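Local structure of mannuronan C5-epimerase (Pseudomonas syringae pv. tomato, 4NK6) at residues Ala26-Leu30 with Ile330-Asn334; Ile90-Asn96 with Thr128-Glu132; Pro179-Phe185 with Ser203-Asn207; Met244-Cys250 with Val268-Pro273. The protein catalyses the epimerization of beta-D-mannuronate to alpha-L-guluronate in alginate and belongs to the periplasmic complex that guides the new polymer to the outer membrane. All coordinates share one frame; numbering follows the deposited sequence.

Contact 1 (Ala26-Leu30 with Ile330-Asn334)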
loop_
_atom_site.group_PDB
_atom_site.type_symbol
_atom_site.label_atom_id
_atom_site.label_comp_id
_atom_site.label_asym_id
_atom_site.label_seq_id
_atom_site.Cartn_x
_atom_site.Cartn_y
_atom_site.Cartn_z
ATOM N N ALA A 26 24.373 3.280 17.601
ATOM C CA ALA A 26 23.715 2.084 18.129
ATOM C C ALA A 26 22.651 1.596 17.151
ATOM O O ALA A 26 22.172 2.370 16.318
ATOM C CB ALA A 26 23.092 2.368 19.493
ATOM N N LYS A 27 22.281 0.320 17.248
ATOM C CA LYS A 27 21.287 -0.235 16.330
ATOM C C LYS A 27 19.952 0.484 16.515
ATOM O O LYS A 27 19.665 0.982 17.602
ATOM C CB LYS A 27 21.156 -1.759 16.485
ATOM C CG LYS A 27 20.590 -2.258 17.804
ATOM C CD LYS A 27 20.677 -3.782 17.862
ATOM C CE LYS A 27 20.016 -4.359 19.106
ATOM N NZ LYS A 27 18.528 -4.261 19.054
ATOM N N PRO A 28 19.155 0.585 15.440
ATOM C CA PRO A 28 17.908 1.348 15.540
ATOM C C PRO A 28 16.893 0.714 16.481
ATOM O O PRO A 28 16.850 -0.512 16.632
ATOM C CB PRO A 28 17.375 1.345 14.104
ATOM C CG PRO A 28 18.034 0.186 13.447
ATOM C CD PRO A 28 19.393 0.108 14.067
ATOM N N VAL A 29 16.098 1.567 17.118
ATOM C CA VAL A 29 14.990 1.129 17.953
ATOM C C VAL A 29 13.752 1.016 17.079
ATOM O O VAL A 29 13.251 2.009 16.551
ATOM C CB VAL A 29 14.731 2.116 19.100
ATOM C CG1 VAL A 29 13.496 1.703 19.891
ATOM C CG2 VAL A 29 15.949 2.199 20.006
ATOM N N LEU A 30 13.273 -0.205 16.902
ATOM C CA LEU A 30 12.174 -0.449 15.983
ATOM C C LEU A 30 10.891 -0.642 16.779
ATOM O O LEU A 30 10.929 -1.174 17.881
ATOM C CB LEU A 30 12.475 -1.673 15.117
ATOM C CG LEU A 30 13.719 -1.542 14.237
ATOM C CD1 LEU A 30 14.045 -2.868 13.592
ATOM C CD2 LEU A 30 13.512 -0.463 13.179
ATOM N N ILE A 330 13.563 4.579 8.408
ATOM C CA ILE A 330 14.469 3.498 8.759
ATOM C C ILE A 330 14.107 2.253 7.959
ATOM O O ILE A 330 12.982 1.746 8.030
ATOM C CB ILE A 330 14.475 3.204 10.279
ATOM C CG1 ILE A 330 14.988 4.428 11.046
ATOM C CG2 ILE A 330 15.363 2.016 10.574
ATOM C CD1 ILE A 330 14.875 4.306 12.557
ATOM N N VAL A 331 15.070 1.789 7.171
ATOM C CA VAL A 331 14.919 0.588 6.370
ATOM C C VAL A 331 15.888 -0.451 6.942
ATOM O O VAL A 331 17.102 -0.307 6.802
ATOM C CB VAL A 331 15.236 0.905 4.893
ATOM C CG1 VAL A 331 15.112 -0.336 4.031
ATOM C CG2 VAL A 331 14.285 1.986 4.390
ATOM N N ALA A 332 15.359 -1.475 7.613
ATOM C CA ALA A 332 16.208 -2.348 8.435
ATOM C C ALA A 332 15.910 -3.847 8.338
ATOM O O ALA A 332 14.755 -4.266 8.336
ATOM C CB ALA A 332 16.164 -1.904 9.890
ATOM N N TYR A 333 16.971 -4.645 8.273
ATOM C CA TYR A 333 16.872 -6.103 8.375
ATOM C C TYR A 333 15.937 -6.740 7.343
ATOM O O TYR A 333 15.308 -7.762 7.616
ATOM C CB TYR A 333 16.427 -6.516 9.783
ATOM C CG TYR A 333 17.195 -5.862 10.913
ATOM C CD1 TYR A 333 18.543 -6.148 11.126
ATOM C CD2 TYR A 333 16.569 -4.981 11.781
ATOM C CE1 TYR A 333 19.246 -5.558 12.164
ATOM C CE2 TYR A 333 17.264 -4.388 12.825
ATOM C CZ TYR A 333 18.598 -4.679 13.012
ATOM O OH TYR A 333 19.282 -4.090 14.059
ATOM N N ASN A 334 15.834 -6.135 6.165
ATOM C CA ASN A 334 15.011 -6.709 5.109
ATOM C C ASN A 334 15.806 -7.703 4.277
ATOM O O ASN A 334 17.011 -7.538 4.088
ATOM C CB ASN A 334 14.446 -5.611 4.209
ATOM C CG ASN A 334 13.551 -4.648 4.958
ATOM O OD1 ASN A 334 12.430 -4.994 5.326
ATOM N ND2 ASN A 334 14.031 -3.420 5.164
HETATM O O HOH W 1 17.677 -3.040 15.900
#
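K27 opens the contact between an N-terminal coil and one rung of the right-handed parallel beta-helix: its CB lies 3.9 Å from Y333 OH, and the two side chains cross at about a right angle. Beyond CG the lysine runs extended and then bends at its last torsion (chi4 72°), which carries NZ round to a water lodged between the segments. That bond is weak, 3.5 Å from K27 NZ to the water. The same water donates to P28 O at 2.8 Å and pairs with Y333 OH at 2.7 Å, while no direct hydrogen bond joins 26-30 to 330-334.

P28 turns its ring toward the rung, with CB 4.1 Å from I330 CG2. L30 faces in as well and divides its methyls: CD2 meets I330 CG2 at 4.0 Å, CD1 reaches A332 CB and the tyrosine. The coil travels 103° away from the direction of 330-333, so it crosses the strand instead of extending the sheet. Strand 330-332 is itself bonded through its backbone to I307 on one neighbouring strand and W355 on another. The coil bridges these rungs as well, with K27 and P28 touching W355 and L30 touching F308. W355 also meets the ring of Y333, whose edge receives L30 CD1 in the ring plane, 3.6 Å from Y333 CE2.

Contact 2 (Ile90-Asn96 with Thr128-Glu132)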
loop_
_atom_site.group_PDB
_atom_site.type_symbol
_atom_site.label_atom_id
_atom_site.label_comp_id
_atom_site.label_asym_id
_atom_site.label_seq_id
_atom_site.Cartn_x
_atom_site.Cartn_y
_atom_site.Cartn_z
ATOM N N ILE A 90 -24.263 1.898 5.489
ATOM C CA ILE A 90 -24.296 1.636 6.922
ATOM C C ILE A 90 -24.001 2.928 7.676
ATOM O O ILE A 90 -23.039 3.631 7.358
ATOM C CB ILE A 90 -23.242 0.583 7.307
ATOM C CG1 ILE A 90 -23.604 -0.770 6.692
ATOM C CG2 ILE A 90 -23.098 0.481 8.834
ATOM C CD1 ILE A 90 -22.409 -1.669 6.444
ATOM N N SER A 91 -24.827 3.246 8.664
ATOM C CA SER A 91 -24.580 4.415 9.501
ATOM C C SER A 91 -25.177 4.243 10.888
ATOM O O SER A 91 -25.936 3.303 11.140
ATOM C CB SER A 91 -25.174 5.665 8.863
ATOM O OG SER A 91 -26.583 5.588 8.910
ATOM N N ASP A 92 -24.831 5.166 11.777
ATOM C CA ASP A 92 -25.421 5.224 13.108
ATOM C C ASP A 92 -25.236 3.928 13.920
ATOM O O ASP A 92 -26.167 3.444 14.570
ATOM C CB ASP A 92 -26.905 5.608 13.004
ATOM C CG ASP A 92 -27.453 6.168 14.300
ATOM O OD1 ASP A 92 -26.670 6.793 15.050
ATOM O OD2 ASP A 92 -28.660 5.980 14.573
ATOM N N GLY A 93 -24.037 3.358 13.875
ATOM C CA GLY A 93 -23.740 2.213 14.720
ATOM C C GLY A 93 -23.292 0.974 13.974
ATOM O O GLY A 93 -22.774 1.052 12.850
ATOM N N TYR A 94 -23.527 -0.176 14.596
ATOM C CA TYR A 94 -22.868 -1.420 14.213
ATOM C C TYR A 94 -23.715 -2.317 13.323
ATOM O O TYR A 94 -24.868 -2.622 13.642
ATOM C CB TYR A 94 -22.427 -2.193 15.464
ATOM C CG TYR A 94 -21.955 -3.603 15.183
ATOM C CD1 TYR A 94 -20.673 -3.847 14.702
ATOM C CD2 TYR A 94 -22.791 -4.689 15.402
ATOM C CE1 TYR A 94 -20.239 -5.135 14.445
ATOM C CE2 TYR A 94 -22.369 -5.980 15.149
ATOM C CZ TYR A 94 -21.094 -6.199 14.678
ATOM O OH TYR A 94 -20.681 -7.488 14.429
ATOM N N VAL A 95 -23.118 -2.744 12.215
ATOM C CA VAL A 95 -23.755 -3.656 11.274
ATOM C C VAL A 95 -22.713 -4.652 10.768
ATOM O O VAL A 95 -21.641 -4.248 10.319
ATOM C CB VAL A 95 -24.343 -2.890 10.056
ATOM C CG1 VAL A 95 -24.761 -3.859 8.951
ATOM C CG2 VAL A 95 -25.513 -2.019 10.479
ATOM N N ASN A 96 -23.010 -5.947 10.858
ATOM C CA ASN A 96 -22.145 -6.955 10.242
ATOM C C ASN A 96 -22.698 -7.442 8.893
ATOM O O ASN A 96 -23.819 -7.102 8.524
ATOM C CB ASN A 96 -21.808 -8.108 11.217
ATOM C CG ASN A 96 -23.036 -8.872 11.696
ATOM O OD1 ASN A 96 -23.914 -9.225 10.906
ATOM N ND2 ASN A 96 -23.088 -9.150 13.004
ATOM N N THR A 128 -20.561 7.654 10.885
ATOM C CA THR A 128 -21.009 7.095 12.161
ATOM C C THR A 128 -21.214 5.576 12.087
ATOM O O THR A 128 -21.665 4.950 13.048
ATOM C CB THR A 128 -22.327 7.750 12.631
ATOM O OG1 THR A 128 -23.315 7.613 11.602
ATOM C CG2 THR A 128 -22.120 9.226 12.934
ATOM N N GLY A 129 -20.886 4.985 10.945
ATOM C CA GLY A 129 -21.115 3.567 10.738
ATOM C C GLY A 129 -19.973 2.690 11.210
ATOM O O GLY A 129 -18.815 3.092 11.162
ATOM N N ILE A 130 -20.306 1.491 11.676
ATOM C CA ILE A 130 -19.310 0.489 12.043
ATOM C C ILE A 130 -19.630 -0.832 11.335
ATOM O O ILE A 130 -20.664 -1.451 11.596
ATOM C CB ILE A 130 -19.270 0.258 13.576
ATOM C CG1 ILE A 130 -18.843 1.535 14.311
ATOM C CG2 ILE A 130 -18.303 -0.858 13.907
ATOM C CD1 ILE A 130 -19.791 1.978 15.389
ATOM N N PHE A 131 -18.738 -1.269 10.455
ATOM C CA PHE A 131 -19.011 -2.409 9.580
ATOM C C PHE A 131 -18.047 -3.553 9.881
ATOM O O PHE A 131 -16.836 -3.356 9.868
ATOM C CB PHE A 131 -18.879 -1.961 8.115
ATOM C CG PHE A 131 -19.101 -3.061 7.095
ATOM C CD1 PHE A 131 -20.070 -4.042 7.290
ATOM C CD2 PHE A 131 -18.361 -3.081 5.918
ATOM C CE1 PHE A 131 -20.282 -5.036 6.340
ATOM C CE2 PHE A 131 -18.560 -4.069 4.960
ATOM C CZ PHE A 131 -19.521 -5.051 5.165
ATOM N N GLU A 132 -18.578 -4.746 10.151
ATOM C CA GLU A 132 -17.719 -5.902 10.407
ATOM C C GLU A 132 -17.997 -7.059 9.453
ATOM O O GLU A 132 -19.146 -7.369 9.147
ATOM C CB GLU A 132 -17.828 -6.386 11.871
ATOM C CG GLU A 132 -16.992 -7.642 12.165
ATOM C CD GLU A 132 -17.032 -8.110 13.627
ATOM O OE1 GLU A 132 -16.075 -8.802 14.050
ATOM O OE2 GLU A 132 -18.007 -7.806 14.350
#
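G93-N96 and G129-E132 run parallel, their axes 4.7 Å apart and inclined by 24°, joined by hydrogen bonds in which G93 N gives to T128 O, I130 N to G93 O, V95 N to I130 O and E132 N to V95 O. Just ahead of this pairing, D92 N donates to T128 OG1 at 2.9 Å, a side chain taking up the amide where the chain turns between strands. G93 adopts a backbone conformation in which a CB would collide with the preceding carbonyl O, and G129 sits against S91, CA to CA 3.8 Å, with no room for a CB.

Y94, I130 and E132 share one face of the sheet. With its CG anti to the backbone N (chi1 170°), Y94 lies along the strands, its ring edge against I130 CG2, 3.9 Å from Y94 CD1. Its hydroxyl donates to E132 OE2 at 2.7 Å, meeting the carboxylate on the anti side and 21° out of its plane. R47 makes a salt bridge to the same oxygen. N96 ND2 gives Y94 OH a second bond at 3.3 Å, while N96 OD1 caps D99 N at the start of helix 97-103. On the other side, I90 CD1 packs 3.4 Å from F131 CD1, and L100 of that helix touches both. Such pairing of successive turns characterises a parallel beta-helix, here the right-handed form.

Contact 3 (Pro179-Phe185 with Ser203-Asn207)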
loop_
_atom_site.group_PDB
_atom_site.type_symbol
_atom_site.label_atom_id
_atom_site.label_comp_id
_atom_site.label_asym_id
_atom_site.label_seq_id
_atom_site.Cartn_x
_atom_site.Cartn_y
_atom_site.Cartn_z
ATOM N N PRO A 179 -5.360 -2.093 -17.998
ATOM C CA PRO A 179 -5.340 -1.045 -16.962
ATOM C C PRO A 179 -6.678 -0.345 -16.694
ATOM O O PRO A 179 -6.985 -0.053 -15.541
ATOM C CB PRO A 179 -4.333 -0.024 -17.516
ATOM C CG PRO A 179 -3.432 -0.836 -18.419
ATOM C CD PRO A 179 -4.334 -1.860 -19.040
ATOM N N ASP A 180 -7.465 -0.083 -17.731
ATOM C CA ASP A 180 -8.643 0.771 -17.572
ATOM C C ASP A 180 -9.961 0.033 -17.340
ATOM O O ASP A 180 -11.005 0.659 -17.237
ATOM C CB ASP A 180 -8.783 1.720 -18.771
ATOM C CG ASP A 180 -7.612 2.688 -18.888
ATOM O OD1 ASP A 180 -7.082 3.129 -17.852
ATOM O OD2 ASP A 180 -7.217 3.002 -20.020
ATOM N N GLU A 181 -9.920 -1.290 -17.268
ATOM C CA GLU A 181 -11.133 -2.052 -17.011
ATOM C C GLU A 181 -11.466 -1.964 -15.527
ATOM O O GLU A 181 -10.634 -2.303 -14.691
ATOM C CB GLU A 181 -10.935 -3.514 -17.417
ATOM C CG GLU A 181 -12.099 -4.423 -17.056
ATOM C CD GLU A 181 -11.843 -5.872 -17.422
ATOM O OE1 GLU A 181 -10.691 -6.343 -17.286
ATOM O OE2 GLU A 181 -12.800 -6.544 -17.847
ATOM N N PHE A 182 -12.671 -1.506 -15.202
ATOM C CA PHE A 182 -13.080 -1.393 -13.805
ATOM C C PHE A 182 -12.955 -2.732 -13.073
ATOM O O PHE A 182 -13.378 -3.771 -13.588
ATOM C CB PHE A 182 -14.536 -0.889 -13.691
ATOM C CG PHE A 182 -15.133 -1.102 -12.315
ATOM C CD1 PHE A 182 -14.973 -0.147 -11.322
ATOM C CD2 PHE A 182 -15.819 -2.276 -12.003
ATOM C CE1 PHE A 182 -15.495 -0.347 -10.044
ATOM C CE2 PHE A 182 -16.332 -2.486 -10.724
ATOM C CZ PHE A 182 -16.171 -1.515 -9.745
ATOM N N ARG A 183 -12.364 -2.708 -11.878
ATOM C CA ARG A 183 -12.427 -3.843 -10.965
ATOM C C ARG A 183 -12.754 -3.302 -9.581
ATOM O O ARG A 183 -12.289 -2.222 -9.211
ATOM C CB ARG A 183 -11.108 -4.640 -10.946
ATOM C CG ARG A 183 -10.709 -5.191 -12.320
ATOM C CD ARG A 183 -9.585 -6.225 -12.231
ATOM N NE ARG A 183 -8.405 -5.711 -11.540
ATOM C CZ ARG A 183 -7.401 -6.472 -11.106
ATOM N NH1 ARG A 183 -7.416 -7.790 -11.294
ATOM N NH2 ARG A 183 -6.377 -5.917 -10.485
ATOM N N PRO A 184 -13.593 -4.026 -8.832
ATOM C CA PRO A 184 -13.929 -3.655 -7.453
ATOM C C PRO A 184 -12.696 -3.332 -6.628
ATOM O O PRO A 184 -11.602 -3.787 -6.949
ATOM C CB PRO A 184 -14.603 -4.919 -6.922
ATOM C CG PRO A 184 -15.356 -5.428 -8.142
ATOM C CD PRO A 184 -14.393 -5.173 -9.298
ATOM N N PHE A 185 -12.880 -2.558 -5.564
ATOM C CA PHE A 185 -11.757 -2.099 -4.771
ATOM C C PHE A 185 -12.254 -1.708 -3.391
ATOM O O PHE A 185 -13.461 -1.646 -3.144
ATOM C CB PHE A 185 -11.076 -0.899 -5.453
ATOM C CG PHE A 185 -12.005 0.264 -5.701
ATOM C CD1 PHE A 185 -12.255 1.199 -4.706
ATOM C CD2 PHE A 185 -12.631 0.421 -6.930
ATOM C CE1 PHE A 185 -13.118 2.254 -4.925
ATOM C CE2 PHE A 185 -13.495 1.483 -7.164
ATOM C CZ PHE A 185 -13.739 2.401 -6.170
ATOM N N SER A 203 -7.573 -9.628 -6.937
ATOM C CA SER A 203 -8.091 -9.106 -8.202
ATOM C C SER A 203 -8.767 -7.736 -8.123
ATOM O O SER A 203 -9.520 -7.359 -9.016
ATOM C CB SER A 203 -8.994 -10.144 -8.876
ATOM O OG SER A 203 -8.213 -11.266 -9.263
ATOM N N MET A 204 -8.451 -6.974 -7.084
ATOM C CA MET A 204 -9.031 -5.646 -6.924
ATOM C C MET A 204 -8.206 -4.543 -7.559
ATOM O O MET A 204 -6.989 -4.639 -7.655
ATOM C CB MET A 204 -9.161 -5.307 -5.444
ATOM C CG MET A 204 -10.190 -6.136 -4.698
ATOM S SD MET A 204 -10.256 -5.569 -3.000
ATOM C CE MET A 204 -11.553 -6.641 -2.360
ATOM N N GLY A 205 -8.879 -3.464 -7.942
ATOM C CA GLY A 205 -8.177 -2.260 -8.318
ATOM C C GLY A 205 -7.936 -2.137 -9.804
ATOM O O GLY A 205 -7.849 -3.134 -10.532
ATOM N N TYR A 206 -7.805 -0.895 -10.249
ATOM C CA TYR A 206 -7.464 -0.614 -11.630
ATOM C C TYR A 206 -6.933 0.814 -11.741
ATOM O O TYR A 206 -6.842 1.525 -10.740
ATOM C CB TYR A 206 -8.664 -0.866 -12.559
ATOM C CG TYR A 206 -9.814 0.113 -12.428
ATOM C CD1 TYR A 206 -10.566 0.183 -11.259
ATOM C CD2 TYR A 206 -10.168 0.948 -13.492
ATOM C CE1 TYR A 206 -11.637 1.074 -11.138
ATOM C CE2 TYR A 206 -11.237 1.845 -13.391
ATOM C CZ TYR A 206 -11.970 1.896 -12.203
ATOM O OH TYR A 206 -13.028 2.780 -12.073
ATOM N N ASN A 207 -6.568 1.216 -12.955
ATOM C CA ASN A 207 -5.914 2.506 -13.202
ATOM C C ASN A 207 -6.885 3.691 -13.112
ATOM O O ASN A 207 -7.197 4.321 -14.116
ATOM C CB ASN A 207 -5.245 2.477 -14.585
ATOM C CG ASN A 207 -4.434 3.735 -14.886
ATOM O OD1 ASN A 207 -3.786 4.298 -14.007
ATOM N ND2 ASN A 207 -4.473 4.173 -16.139
#
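R183 grips the carbonyl of G205 side-on with two nitrogens, NE at 2.8 Å and NH2 at 3.1 Å from G205 O, and the oxygen lies in the guanidinium plane. A bend at chi3 (-55°) turns the flat group to present this edge. S203 O sits over one face, 3.1 Å from R183 CZ, too poorly angled for a hydrogen bond but placed where it would probably feel the positive charge. Outside the two segments, NH1 forms a salt bridge with D243, which also accepts from S203 OG, and bonds to A174 O.

Backbone bonds hold the segments together on both sides of this grip. G205 N donates to P184 O at 2.9 Å, and N207 N to P179 O at the same length. At the exposed end, N207 ND2 reaches D180 OD1 at 3.3 Å; the amide and carboxylate lie side by side, pointing the same way.

Y206 fills the middle of the packing. Its CG stands between the backbone N and the carbonyl carbon (chi1 70°), laying the ring across E181-R183. F182 CA rests over the ring centre, 3.6 Å from the centroid, in a CH-pi contact, and the edge of the F182 ring turns toward the same Y206 ring in an offset edge-to-face pair with planes 71° apart. These are irregular loops leading into strands 186-188 and 215-217 of the beta-helix. A buried arginine countered by D243 and close to several backbone oxygens probably keeps its charge, and its grip ties the two loops together.

Contact 4 (Met244-Cys250 with Val268-Pro273)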
loop_
_atom_site.group_PDB
_atom_site.type_symbol
_atom_site.label_atom_id
_atom_site.label_comp_id
_atom_site.label_asym_id
_atom_site.label_seq_id
_atom_site.Cartn_x
_atom_site.Cartn_y
_atom_site.Cartn_z
ATOM N N MET A 244 -3.760 -7.677 -7.453
ATOM C CA MET A 244 -4.235 -6.318 -7.223
ATOM C C MET A 244 -3.490 -5.350 -8.134
ATOM O O MET A 244 -2.310 -5.553 -8.425
ATOM C CB MET A 244 -3.979 -5.901 -5.771
ATOM C CG MET A 244 -4.316 -6.981 -4.714
ATOM S SD MET A 244 -6.038 -7.048 -4.199
ATOM C CE MET A 244 -6.132 -5.543 -3.223
ATOM N N TRP A 245 -4.159 -4.283 -8.560
ATOM C CA TRP A 245 -3.475 -3.240 -9.345
ATOM C C TRP A 245 -2.340 -2.618 -8.513
ATOM O O TRP A 245 -1.175 -2.657 -8.922
ATOM C CB TRP A 245 -4.488 -2.200 -9.856
ATOM C CG TRP A 245 -3.898 -1.058 -10.635
ATOM C CD1 TRP A 245 -3.741 0.224 -10.202
ATOM C CD2 TRP A 245 -3.414 -1.088 -11.986
ATOM N NE1 TRP A 245 -3.173 0.991 -11.189
ATOM C CE2 TRP A 245 -2.969 0.213 -12.299
ATOM C CE3 TRP A 245 -3.300 -2.090 -12.956
ATOM C CZ2 TRP A 245 -2.414 0.540 -13.541
ATOM C CZ3 TRP A 245 -2.752 -1.758 -14.197
ATOM C CH2 TRP A 245 -2.312 -0.456 -14.471
ATOM N N TYR A 246 -2.677 -2.061 -7.348
ATOM C CA TYR A 246 -1.702 -1.828 -6.275
ATOM C C TYR A 246 -2.158 -2.676 -5.103
ATOM O O TYR A 246 -3.330 -2.630 -4.728
ATOM C CB TYR A 246 -1.671 -0.376 -5.776
ATOM C CG TYR A 246 -1.303 0.717 -6.772
ATOM C CD1 TYR A 246 -0.966 0.434 -8.093
ATOM C CD2 TYR A 246 -1.302 2.044 -6.371
ATOM C CE1 TYR A 246 -0.636 1.472 -8.994
ATOM C CE2 TYR A 246 -0.985 3.068 -7.248
ATOM C CZ TYR A 246 -0.654 2.782 -8.550
ATOM O OH TYR A 246 -0.341 3.831 -9.382
ATOM N N GLY A 247 -1.251 -3.445 -4.512
ATOM C CA GLY A 247 -1.615 -4.224 -3.343
ATOM C C GLY A 247 -2.074 -3.348 -2.191
ATOM O O GLY A 247 -3.029 -3.683 -1.482
ATOM N N PHE A 248 -1.385 -2.229 -1.991
ATOM C CA PHE A 248 -1.748 -1.271 -0.945
ATOM C C PHE A 248 -1.374 0.134 -1.396
ATOM O O PHE A 248 -0.314 0.343 -1.977
ATOM C CB PHE A 248 -1.029 -1.587 0.371
ATOM C CG PHE A 248 -1.224 -0.527 1.458
ATOM C CD1 PHE A 248 -0.359 0.561 1.566
ATOM C CD2 PHE A 248 -2.266 -0.629 2.367
ATOM C CE1 PHE A 248 -0.530 1.531 2.550
ATOM C CE2 PHE A 248 -2.441 0.335 3.367
ATOM C CZ PHE A 248 -1.568 1.418 3.458
ATOM N N TYR A 249 -2.245 1.097 -1.122
ATOM C CA TYR A 249 -1.956 2.489 -1.429
ATOM C C TYR A 249 -2.432 3.356 -0.283
ATOM O O TYR A 249 -3.452 3.058 0.341
ATOM C CB TYR A 249 -2.683 2.908 -2.720
ATOM C CG TYR A 249 -2.660 4.403 -2.997
ATOM C CD1 TYR A 249 -1.599 4.986 -3.683
ATOM C CD2 TYR A 249 -3.700 5.225 -2.580
ATOM C CE1 TYR A 249 -1.567 6.352 -3.941
ATOM C CE2 TYR A 249 -3.677 6.596 -2.834
ATOM C CZ TYR A 249 -2.609 7.148 -3.517
ATOM O OH TYR A 249 -2.579 8.502 -3.770
ATOM N N CYS A 250 -1.705 4.429 -0.002
ATOM C CA CYS A 250 -2.240 5.443 0.897
ATOM C C CYS A 250 -1.821 6.868 0.532
ATOM O O CYS A 250 -0.858 7.082 -0.206
ATOM C CB CYS A 250 -1.945 5.125 2.371
ATOM S SG CYS A 250 -0.213 5.218 2.857
ATOM N N VAL A 268 1.070 -3.553 -10.546
ATOM C CA VAL A 268 2.021 -2.450 -10.614
ATOM C C VAL A 268 2.964 -2.401 -9.408
ATOM O O VAL A 268 4.179 -2.403 -9.571
ATOM C CB VAL A 268 1.330 -1.073 -10.804
ATOM C CG1 VAL A 268 2.387 0.019 -10.986
ATOM C CG2 VAL A 268 0.403 -1.093 -12.022
ATOM N N TYR A 269 2.395 -2.328 -8.207
ATOM C CA TYR A 269 3.176 -2.265 -6.975
ATOM C C TYR A 269 2.622 -3.271 -5.983
ATOM O O TYR A 269 1.429 -3.583 -6.017
ATOM C CB TYR A 269 3.057 -0.884 -6.319
ATOM C CG TYR A 269 3.520 0.297 -7.154
ATOM C CD1 TYR A 269 4.804 0.343 -7.682
ATOM C CD2 TYR A 269 2.680 1.386 -7.374
ATOM C CE1 TYR A 269 5.238 1.428 -8.423
ATOM C CE2 TYR A 269 3.104 2.474 -8.118
ATOM C CZ TYR A 269 4.385 2.489 -8.633
ATOM O OH TYR A 269 4.811 3.568 -9.371
ATOM N N GLY A 270 3.475 -3.757 -5.083
ATOM C CA GLY A 270 2.996 -4.493 -3.923
ATOM C C GLY A 270 2.429 -3.539 -2.885
ATOM O O GLY A 270 1.229 -3.498 -2.666
ATOM N N ILE A 271 3.303 -2.751 -2.267
ATOM C CA ILE A 271 2.922 -1.820 -1.212
ATOM C C ILE A 271 3.406 -0.426 -1.613
ATOM O O ILE A 271 4.605 -0.219 -1.797
ATOM C CB ILE A 271 3.589 -2.219 0.139
ATOM C CG1 ILE A 271 3.332 -3.698 0.463
ATOM C CG2 ILE A 271 3.083 -1.354 1.278
ATOM C CD1 ILE A 271 3.935 -4.157 1.805
ATOM N N ASP A 272 2.482 0.527 -1.742
ATOM C CA ASP A 272 2.797 1.831 -2.347
ATOM C C ASP A 272 2.265 3.025 -1.534
ATOM O O ASP A 272 1.373 3.752 -1.992
ATOM C CB ASP A 272 2.230 1.849 -3.785
ATOM C CG ASP A 272 2.388 3.205 -4.494
ATOM O OD1 ASP A 272 3.449 3.853 -4.373
ATOM O OD2 ASP A 272 1.423 3.624 -5.168
ATOM N N PRO A 273 2.810 3.241 -0.319
ATOM C CA PRO A 273 2.396 4.417 0.463
ATOM C C PRO A 273 2.827 5.716 -0.219
ATOM O O PRO A 273 3.894 5.747 -0.816
ATOM C CB PRO A 273 3.172 4.251 1.772
ATOM C CG PRO A 273 3.493 2.786 1.855
ATOM C CD PRO A 273 3.772 2.409 0.428
#
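W245 and V268 form the close end of the contact. V268 CG2 stands over the indole, 3.5 Å from the centroid of its six-membered ring and almost on the normal, while V268 N donates to W245 O at 2.9 Å. Next along, Y246 and Y269 point the same way and meet edge-to-face: the edge of Y269 is directed at the face of Y246, centroids 5.0 Å apart and planes at 60°. Y269 CD2 sits over the ring centre. On its own segment V268 CG1 covers the centre of one Y269 face, so the valine is wedged among three aromatic rings, W245, Y246 and Y269. Next in sequence, G247 N donates to Y269 O at 3.1 Å just where the chain turns a corner.

Both segments are equivalent corners on adjoining turns of the right-handed parallel beta-helix. Past the corner, F248, I271, C250 and P273 are directed to one side and Y249 and D272 to the other.

Here the backbone pairing slackens. The bond from F248 N to G270 O is weak and bent (121°), D272 N to F248 O at 2.8 Å is sounder, and C250 N remains 3.7 Å from D272 O without bonding. The side chains still meet: F248 CD1 touches I271 CG2 at 3.9 Å, and C250 SG lies beside the ring of P273. Solvent reaches the contact at Y246, which is partly exposed although its ring packs on Y269. D272, next to the proposed proton acceptor H274, extends OD2 to 3.2 Å from Y246 CE2 and to the in-plane edge of Y249; this buried oxygen has no hydrogen-bonding partner in the model.

Contacts 3 and 4 adjoin, their centres 12 Å apart, and a probable hydrogen bond from W245 N to M204 O at 3.0 Å links the loop of one to the corner of the other. Together they approach the proposed proton acceptor H274: the side chain of D272 in contact 4 is about 3 Å from it, that of N207 in contact 3 about 12 Å. Contacts 1 and 2 lie away from this site. Contact 2 has its centre 26 Å from that of contact 3. Contact 1 lies across the chain's centre from contact 3, with centres 35 Å apart; along the sequence, the other three are nested within the loop it closes. Its nearest atoms come within about 9 Å of contact 4.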